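Lv-ranaspumin (Lv-RSN-1) (Leptodactylus vastus, PDB 4K82) acts as a surfactant protein of the frog's foam nest, probably lowering surface tension so that the foam can form and persist. Local coordinates at residues Leu30-Gly43 with Val109-Leu121. Numbering follows the deposited sequence.
Sequences LVELAVIICAYQNG and VFNAVCDVTKKML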
ATOM      1  N   LEU A  30      -6.825   1.157  -7.673  1.00 21.21           N
ATOM      2  CA  LEU A  30      -7.434   1.739  -6.471  1.00 20.78           C
ATOM      3  C   LEU A  30      -6.543   1.522  -5.247  1.00 23.11           C
ATOM      4  O   LEU A  30      -6.292   2.448  -4.467  1.00 20.67           O
ATOM      5  CB  LEU A  30      -8.831   1.172  -6.214  1.00 28.03           C
ATOM      6  CG  LEU A  30      -9.473   1.742  -4.939  1.00 29.61           C
ATOM      7  CD1 LEU A  30      -9.627   3.256  -5.034  1.00 28.90           C
ATOM      8  CD2 LEU A  30     -10.814   1.075  -4.622  1.00 36.96           C
ATOM      9  N   VAL A  31      -6.062   0.297  -5.081  1.00 22.23           N
ATOM     10  CA  VAL A  31      -5.169  -0.030  -3.972  1.00 20.21           C
ATOM     11  C   VAL A  31      -3.894   0.808  -4.015  1.00 16.84           C
ATOM     12  O   VAL A  31      -3.479   1.374  -2.998  1.00 18.91           O
ATOM     13  CB  VAL A  31      -4.824  -1.535  -3.972  1.00 22.58           C
ATOM     14  CG1 VAL A  31      -3.643  -1.827  -3.050  1.00 24.16           C
ATOM     15  CG2 VAL A  31      -6.054  -2.359  -3.578  1.00 20.72           C
ATOM     16  N   GLU A  32      -3.303   0.946  -5.205  1.00 17.28           N
ATOM     17  CA  GLU A  32      -2.057   1.688  -5.336  1.00 18.65           C
ATOM     18  C   GLU A  32      -2.253   3.174  -5.045  1.00 18.11           C
ATOM     19  O   GLU A  32      -1.389   3.814  -4.437  1.00 18.94           O
ATOM     20  CB  GLU A  32      -1.467   1.494  -6.734  1.00 21.24           C
ATOM     21  CG  GLU A  32      -1.010   0.062  -6.994  1.00 24.93           C
ATOM     22  CD  GLU A  32      -0.457  -0.130  -8.391  1.00 36.02           C
ATOM     23  OE1 GLU A  32      -1.156   0.234  -9.361  1.00 41.96           O
ATOM     24  OE2 GLU A  32       0.676  -0.642  -8.514  1.00 45.69           O
ATOM     25  N   LEU A  33      -3.384   3.725  -5.492  1.00 18.26           N
ATOM     26  CA  LEU A  33      -3.680   5.126  -5.240  1.00 16.84           C
ATOM     27  C   LEU A  33      -3.905   5.359  -3.760  1.00 18.29           C
ATOM     28  O   LEU A  33      -3.494   6.393  -3.232  1.00 18.39           O
ATOM     29  CB  LEU A  33      -4.907   5.604  -6.030  1.00 16.23           C
ATOM     30  CG  LEU A  33      -4.693   5.653  -7.540  1.00 17.97           C
ATOM     31  CD1 LEU A  33      -5.975   6.128  -8.220  1.00 19.22           C
ATOM     32  CD2 LEU A  33      -3.512   6.557  -7.894  1.00 20.84           C
ATOM     33  N   ALA A  34      -4.570   4.413  -3.095  1.00 18.52           N
ATOM     34  CA  ALA A  34      -4.836   4.548  -1.665  1.00 16.79           C
ATOM     35  C   ALA A  34      -3.514   4.598  -0.902  1.00 16.28           C
ATOM     36  O   ALA A  34      -3.346   5.398   0.012  1.00 17.59           O
ATOM     37  CB  ALA A  34      -5.711   3.398  -1.165  1.00 19.81           C
ATOM     38  N   VAL A  35      -2.571   3.746  -1.283  1.00 16.02           N
ATOM     39  CA  VAL A  35      -1.254   3.751  -0.661  1.00 14.44           C
ATOM     40  C   VAL A  35      -0.564   5.101  -0.821  1.00 19.64           C
ATOM     41  O   VAL A  35      -0.072   5.668   0.149  1.00 17.38           O
ATOM     42  CB  VAL A  35      -0.363   2.647  -1.242  1.00 16.63           C
ATOM     43  CG1 VAL A  35       1.062   2.795  -0.738  1.00 19.36           C
ATOM     44  CG2 VAL A  35      -0.940   1.268  -0.904  1.00 18.02           C
ATOM     45  N   ILE A  36      -0.552   5.622  -2.042  1.00 19.49           N
ATOM     46  CA  ILE A  36       0.075   6.910  -2.313  1.00 17.61           C
ATOM     47  C   ILE A  36      -0.586   8.052  -1.551  1.00 17.28           C
ATOM     48  O   ILE A  36       0.088   8.834  -0.880  1.00 17.27           O
ATOM     49  CB  ILE A  36       0.042   7.194  -3.807  1.00 17.30           C
ATOM     50  CG1 ILE A  36       0.916   6.168  -4.519  1.00 21.00           C
ATOM     51  CG2 ILE A  36       0.540   8.615  -4.101  1.00 18.00           C
ATOM     52  CD1 ILE A  36       0.707   6.149  -6.029  1.00 20.33           C
ATOM     53  N   ILE A  37      -1.909   8.123  -1.639  1.00 16.36           N
ATOM     54  CA  ILE A  37      -2.654   9.169  -0.953  1.00 14.44           C
ATOM     55  C   ILE A  37      -2.448   9.105   0.563  1.00 18.19           C
ATOM     56  O   ILE A  37      -2.176  10.106   1.219  1.00 17.51           O
ATOM     57  CB  ILE A  37      -4.155   9.074  -1.289  1.00 16.75           C
ATOM     58  CG1 ILE A  37      -4.388   9.550  -2.729  1.00 18.69           C
ATOM     59  CG2 ILE A  37      -4.967   9.943  -0.347  1.00 19.60           C
ATOM     60  CD1 ILE A  37      -5.690   9.038  -3.330  1.00 21.65           C
ATOM     61  N   CYS A  38      -2.537   7.917   1.126  1.00 17.42           N
ATOM     62  CA  CYS A  38      -2.428   7.826   2.567  0.58 19.21           C
ATOM     63  C   CYS A  38      -0.990   8.004   3.051  1.00 19.73           C
ATOM     64  O   CYS A  38      -0.766   8.514   4.138  1.00 20.27           O
ATOM     65  CB  CYS A  38      -3.096   6.547   3.071  0.58 20.93           C
ATOM     66  SG  CYS A  38      -4.869   6.608   2.726  0.58 21.93           S
ATOM     67  N   ALA A  39      -0.014   7.623   2.230  1.00 17.12           N
ATOM     68  CA  ALA A  39       1.376   7.868   2.583  1.00 16.14           C
ATOM     69  C   ALA A  39       1.628   9.366   2.651  1.00 19.74           C
ATOM     70  O   ALA A  39       2.236   9.875   3.591  1.00 19.30           O
ATOM     71  CB  ALA A  39       2.312   7.220   1.567  1.00 18.46           C
ATOM     72  N   TYR A  40       1.160  10.081   1.635  1.00 19.30           N
ATOM     73  CA  TYR A  40       1.296  11.524   1.638  1.00 21.26           C
ATOM     74  C   TYR A  40       0.626  12.156   2.859  1.00 19.53           C
ATOM     75  O   TYR A  40       1.213  13.010   3.522  1.00 21.29           O
ATOM     76  CB  TYR A  40       0.739  12.126   0.336  1.00 19.08           C
ATOM     77  CG  TYR A  40       1.057  13.589   0.222  1.00 22.52           C
ATOM     78  CD1 TYR A  40       0.270  14.537   0.861  1.00 24.15           C
ATOM     79  CD2 TYR A  40       2.165  14.020  -0.489  1.00 22.60           C
ATOM     80  CE1 TYR A  40       0.576  15.886   0.787  1.00 21.74           C
ATOM     81  CE2 TYR A  40       2.476  15.368  -0.569  1.00 22.41           C
ATOM     82  CZ  TYR A  40       1.676  16.288   0.081  1.00 23.13           C
ATOM     83  OH  TYR A  40       1.969  17.638   0.017  1.00 27.00           O
ATOM     84  N   GLN A  41      -0.595  11.720   3.165  1.00 16.72           N
ATOM     85  CA  GLN A  41      -1.394  12.342   4.216  1.00 17.47           C
ATOM     86  C   GLN A  41      -0.886  12.029   5.615  1.00 22.72           C
ATOM     87  O   GLN A  41      -1.090  12.828   6.536  1.00 24.00           O
ATOM     88  CB  GLN A  41      -2.856  11.903   4.118  1.00 20.49           C
ATOM     89  CG  GLN A  41      -3.648  12.500   2.963  1.00 20.89           C
ATOM     90  CD  GLN A  41      -5.022  11.883   2.843  1.00 20.43           C
ATOM     91  OE1 GLN A  41      -5.238  10.724   3.229  1.00 27.41           O
ATOM     92  NE2 GLN A  41      -5.953  12.628   2.282  1.00 24.69           N
ATOM     93  N   ASN A  42      -0.237  10.879   5.778  1.00 17.04           N
ATOM     94  CA  ASN A  42       0.124  10.400   7.115  1.00 18.80           C
ATOM     95  C   ASN A  42       1.606  10.363   7.447  1.00 22.14           C
ATOM     96  O   ASN A  42       1.959  10.264   8.618  1.00 26.05           O
ATOM     97  CB  ASN A  42      -0.488   9.017   7.367  1.00 24.16           C
ATOM     98  CG  ASN A  42      -1.997   9.064   7.489  1.00 25.12           C
ATOM     99  OD1 ASN A  42      -2.529   9.367   8.559  1.00 26.90           O
ATOM    100  ND2 ASN A  42      -2.696   8.783   6.395  1.00 21.10           N
ATOM    101  N   GLY A  43       2.468  10.437   6.437  1.00 25.60           N
ATOM    102  CA  GLY A  43       3.907  10.426   6.656  1.00 26.34           C
ATOM    103  C   GLY A  43       4.368  11.514   7.607  1.00 30.00           C
ATOM    104  O   GLY A  43       3.888  12.641   7.543  1.00 26.68           O
ATOM    105  N   VAL A 109     -12.487  -0.819   0.794  1.00 31.57           N
ATOM    106  CA  VAL A 109     -11.159  -1.216   0.343  1.00 31.01           C
ATOM    107  C   VAL A 109     -10.188  -0.067   0.566  1.00 24.60           C
ATOM    108  O   VAL A 109      -9.112  -0.254   1.137  1.00 22.98           O
ATOM    109  CB  VAL A 109     -11.160  -1.627  -1.146  1.00 30.62           C
ATOM    110  CG1 VAL A 109      -9.736  -1.737  -1.677  1.00 28.66           C
ATOM    111  CG2 VAL A 109     -11.898  -2.943  -1.330  1.00 36.72           C
ATOM    112  N   PHE A 110     -10.577   1.130   0.134  1.00 27.94           N
ATOM    113  CA  PHE A 110      -9.726   2.300   0.308  1.00 25.15           C
ATOM    114  C   PHE A 110      -9.291   2.498   1.760  1.00 23.86           C
ATOM    115  O   PHE A 110      -8.106   2.657   2.045  1.00 22.40           O
ATOM    116  CB  PHE A 110     -10.425   3.567  -0.191  1.00 23.61           C
ATOM    117  CG  PHE A 110      -9.513   4.759  -0.276  1.00 27.04           C
ATOM    118  CD1 PHE A 110      -9.245   5.527   0.846  1.00 29.23           C
ATOM    119  CD2 PHE A 110      -8.910   5.104  -1.478  1.00 28.80           C
ATOM    120  CE1 PHE A 110      -8.395   6.615   0.779  1.00 26.98           C
ATOM    121  CE2 PHE A 110      -8.064   6.204  -1.552  1.00 25.92           C
ATOM    122  CZ  PHE A 110      -7.809   6.957  -0.424  1.00 28.03           C
ATOM    123  N   ASN A 111     -10.251   2.477   2.676  1.00 26.25           N
ATOM    124  CA  ASN A 111      -9.944   2.721   4.080  1.00 25.51           C
ATOM    125  C   ASN A 111      -9.106   1.610   4.708  1.00 21.91           C
ATOM    126  O   ASN A 111      -8.228   1.880   5.530  1.00 22.72           O
ATOM    127  CB  ASN A 111     -11.228   2.956   4.884  1.00 28.05           C
ATOM    128  CG  ASN A 111     -11.934   4.238   4.483  1.00 32.20           C
ATOM    129  OD1 ASN A 111     -11.309   5.155   3.944  1.00 30.60           O
ATOM    130  ND2 ASN A 111     -13.238   4.312   4.739  1.00 36.21           N
ATOM    131  N   ALA A 112      -9.360   0.367   4.301  1.00 23.75           N
ATOM    132  CA  ALA A 112      -8.592  -0.765   4.809  1.00 24.62           C
ATOM    133  C   ALA A 112      -7.141  -0.658   4.357  1.00 22.03           C
ATOM    134  O   ALA A 112      -6.219  -0.919   5.124  1.00 21.56           O
ATOM    135  CB  ALA A 112      -9.198  -2.085   4.340  1.00 26.46           C
ATOM    136  N   VAL A 113      -6.943  -0.278   3.097  1.00 20.88           N
ATOM    137  CA  VAL A 113      -5.591  -0.060   2.574  1.00 21.46           C
ATOM    138  C   VAL A 113      -4.922   1.126   3.274  1.00 21.00           C
ATOM    139  O   VAL A 113      -3.735   1.083   3.610  1.00 20.60           O
ATOM    140  CB  VAL A 113      -5.615   0.183   1.054  1.00 18.98           C
ATOM    141  CG1 VAL A 113      -4.238   0.582   0.557  1.00 21.66           C
ATOM    142  CG2 VAL A 113      -6.104  -1.066   0.317  1.00 19.87           C
ATOM    143  N   CYS A 114      -5.699   2.173   3.519  0.54 23.42           N
ATOM    144  CA  CYS A 114      -5.187   3.362   4.177  0.54 22.48           C
ATOM    145  C   CYS A 114      -4.703   3.038   5.589  0.54 22.16           C
ATOM    146  O   CYS A 114      -3.618   3.457   6.001  0.54 22.04           O
ATOM    147  CB  CYS A 114      -6.289   4.419   4.223  0.54 25.68           C
ATOM    148  SG  CYS A 114      -5.716   6.101   4.486  0.54 21.55           S
ATOM    149  N   ASP A 115      -5.506   2.280   6.327  1.00 25.03           N
ATOM    150  CA  ASP A 115      -5.134   1.882   7.685  1.00 22.02           C
ATOM    151  C   ASP A 115      -3.848   1.046   7.708  1.00 23.66           C
ATOM    152  O   ASP A 115      -2.968   1.270   8.546  1.00 24.44           O
ATOM    153  CB  ASP A 115      -6.289   1.154   8.379  1.00 28.61           C
ATOM    154  CG  ASP A 115      -7.459   2.085   8.703  1.00 37.91           C
ATOM    155  OD1 ASP A 115      -7.295   3.324   8.598  1.00 40.19           O
ATOM    156  OD2 ASP A 115      -8.542   1.575   9.062  1.00 41.28           O
ATOM    157  N   VAL A 116      -3.727   0.105   6.771  1.00 20.70           N
ATOM    158  CA  VAL A 116      -2.506  -0.674   6.643  1.00 19.96           C
ATOM    159  C   VAL A 116      -1.302   0.199   6.323  1.00 18.84           C
ATOM    160  O   VAL A 116      -0.226   0.034   6.904  1.00 20.86           O
ATOM    161  CB  VAL A 116      -2.656  -1.772   5.573  1.00 27.26           C
ATOM    162  CG1 VAL A 116      -1.289  -2.280   5.126  1.00 25.90           C
ATOM    163  CG2 VAL A 116      -3.517  -2.906   6.108  1.00 27.58           C
ATOM    164  N   THR A 117      -1.490   1.145   5.407  1.00 19.60           N
ATOM    165  CA  THR A 117      -0.412   2.033   5.022  1.00 18.15           C
ATOM    166  C   THR A 117       0.081   2.840   6.219  1.00 19.99           C
ATOM    167  O   THR A 117       1.289   3.025   6.392  1.00 20.68           O
ATOM    168  CB  THR A 117      -0.843   2.970   3.856  1.00 20.72           C
ATOM    169  OG1 THR A 117      -1.202   2.179   2.718  1.00 21.37           O
ATOM    170  CG2 THR A 117       0.277   3.931   3.463  1.00 22.82           C
ATOM    171  N   LYS A 118      -0.853   3.287   7.057  1.00 23.59           N
ATOM    172  CA  LYS A 118      -0.497   4.020   8.262  1.00 22.06           C
ATOM    173  C   LYS A 118       0.387   3.179   9.175  1.00 21.03           C
ATOM    174  O   LYS A 118       1.412   3.650   9.662  1.00 23.30           O
ATOM    175  CB  LYS A 118      -1.751   4.494   9.005  1.00 20.44           C
ATOM    176  CG  LYS A 118      -2.512   5.574   8.260  1.00 26.86           C
ATOM    177  CD  LYS A 118      -3.893   5.765   8.855  1.00 32.39           C
ATOM    178  CE  LYS A 118      -3.797   6.323  10.254  1.00 38.47           C
ATOM    179  NZ  LYS A 118      -5.120   6.383  10.938  1.00 50.49           N
ATOM    180  N   LYS A 119       0.000   1.924   9.374  1.00 20.69           N
ATOM    181  CA  LYS A 119       0.768   1.014  10.205  1.00 22.21           C
ATOM    182  C   LYS A 119       2.162   0.732   9.643  1.00 24.30           C
ATOM    183  O   LYS A 119       3.139   0.654  10.386  1.00 24.48           O
ATOM    184  CB  LYS A 119      -0.021  -0.271  10.446  1.00 24.84           C
ATOM    185  CG  LYS A 119      -1.168  -0.059  11.432  1.00 28.51           C
ATOM    186  CD  LYS A 119      -2.144  -1.213  11.392  1.00 25.96           C
ATOM    187  CE  LYS A 119      -3.437  -0.874  12.110  1.00 38.50           C
ATOM    188  NZ  LYS A 119      -3.212  -0.717  13.569  1.00 46.30           N
ATOM    189  N   MET A 120       2.264   0.625   8.319  1.00 22.06           N
ATOM    190  CA  MET A 120       3.566   0.421   7.693  1.00 22.67           C
ATOM    191  C   MET A 120       4.482   1.636   7.805  1.00 24.93           C
ATOM    192  O   MET A 120       5.692   1.487   7.911  1.00 25.63           O
ATOM    193  CB  MET A 120       3.397  -0.002   6.231  1.00 22.27           C
ATOM    194  CG  MET A 120       2.506  -1.211   6.068  1.00 22.69           C
ATOM    195  SD  MET A 120       3.296  -2.728   6.671  1.00 34.66           S
ATOM    196  CE  MET A 120       4.339  -3.127   5.277  1.00 43.25           C
ATOM    197  N   LEU A 121       3.910   2.841   7.792  1.00 22.33           N
ATOM    198  CA  LEU A 121       4.695   4.047   8.005  1.00 21.89           C
ATOM    199  C   LEU A 121       5.271   4.054   9.420  1.00 22.85           C
ATOM    200  O   LEU A 121       6.413   4.458   9.630  1.00 30.16           O
ATOM    201  CB  LEU A 121       3.834   5.296   7.787  1.00 23.58           C
ATOM    202  CG  LEU A 121       3.362   5.542   6.350  1.00 27.61           C
ATOM    203  CD1 LEU A 121       2.352   6.679   6.304  1.00 24.16           C
ATOM    204  CD2 LEU A 121       4.551   5.824   5.434  1.00 25.31           C
TER
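Cys38 and Cys114 join two helices, 30-42 and 109-121, by a disulfide near the middle of this largely helical chain, a worked example of a covalent link set into an apolar helix-helix interface. The segments run in the same general sense, their axes approaching to 8.6 Å at the closest and crossing at -47°. Beside the link, Phe110 acts as a knob in a hole formed by Leu30, Ala34, Ile37 and Cys38. Its CG stands anti to the backbone N (chi1 -169°), which swings the ring across to the other helix. There Ala34 CB lies over one face, 3.9 Å from the ring centroid in a CH-pi contact, while the CD1 methyls of Leu30 and Ile37 meet the edge. In the conformer described, Cys38 SG comes obliquely to the ring. Val113 CG1 touches both Ala34 CB (3.6 Å) and Val35 CG2. Thr117 turns its hydroxyl back to Val113 O (OG1 to O 2.9 Å), satisfying it within its own helix. Farther along, the Asn42 amide donates to Cys38 O (ND2 to O 3.0 Å) as Lys118 CG packs against Asn42 CG. Outside the pair, helix 48-64 covers Leu33 and Ile36, whereas Val116 rests on helix 196-212 and Met120 on helix 133-144.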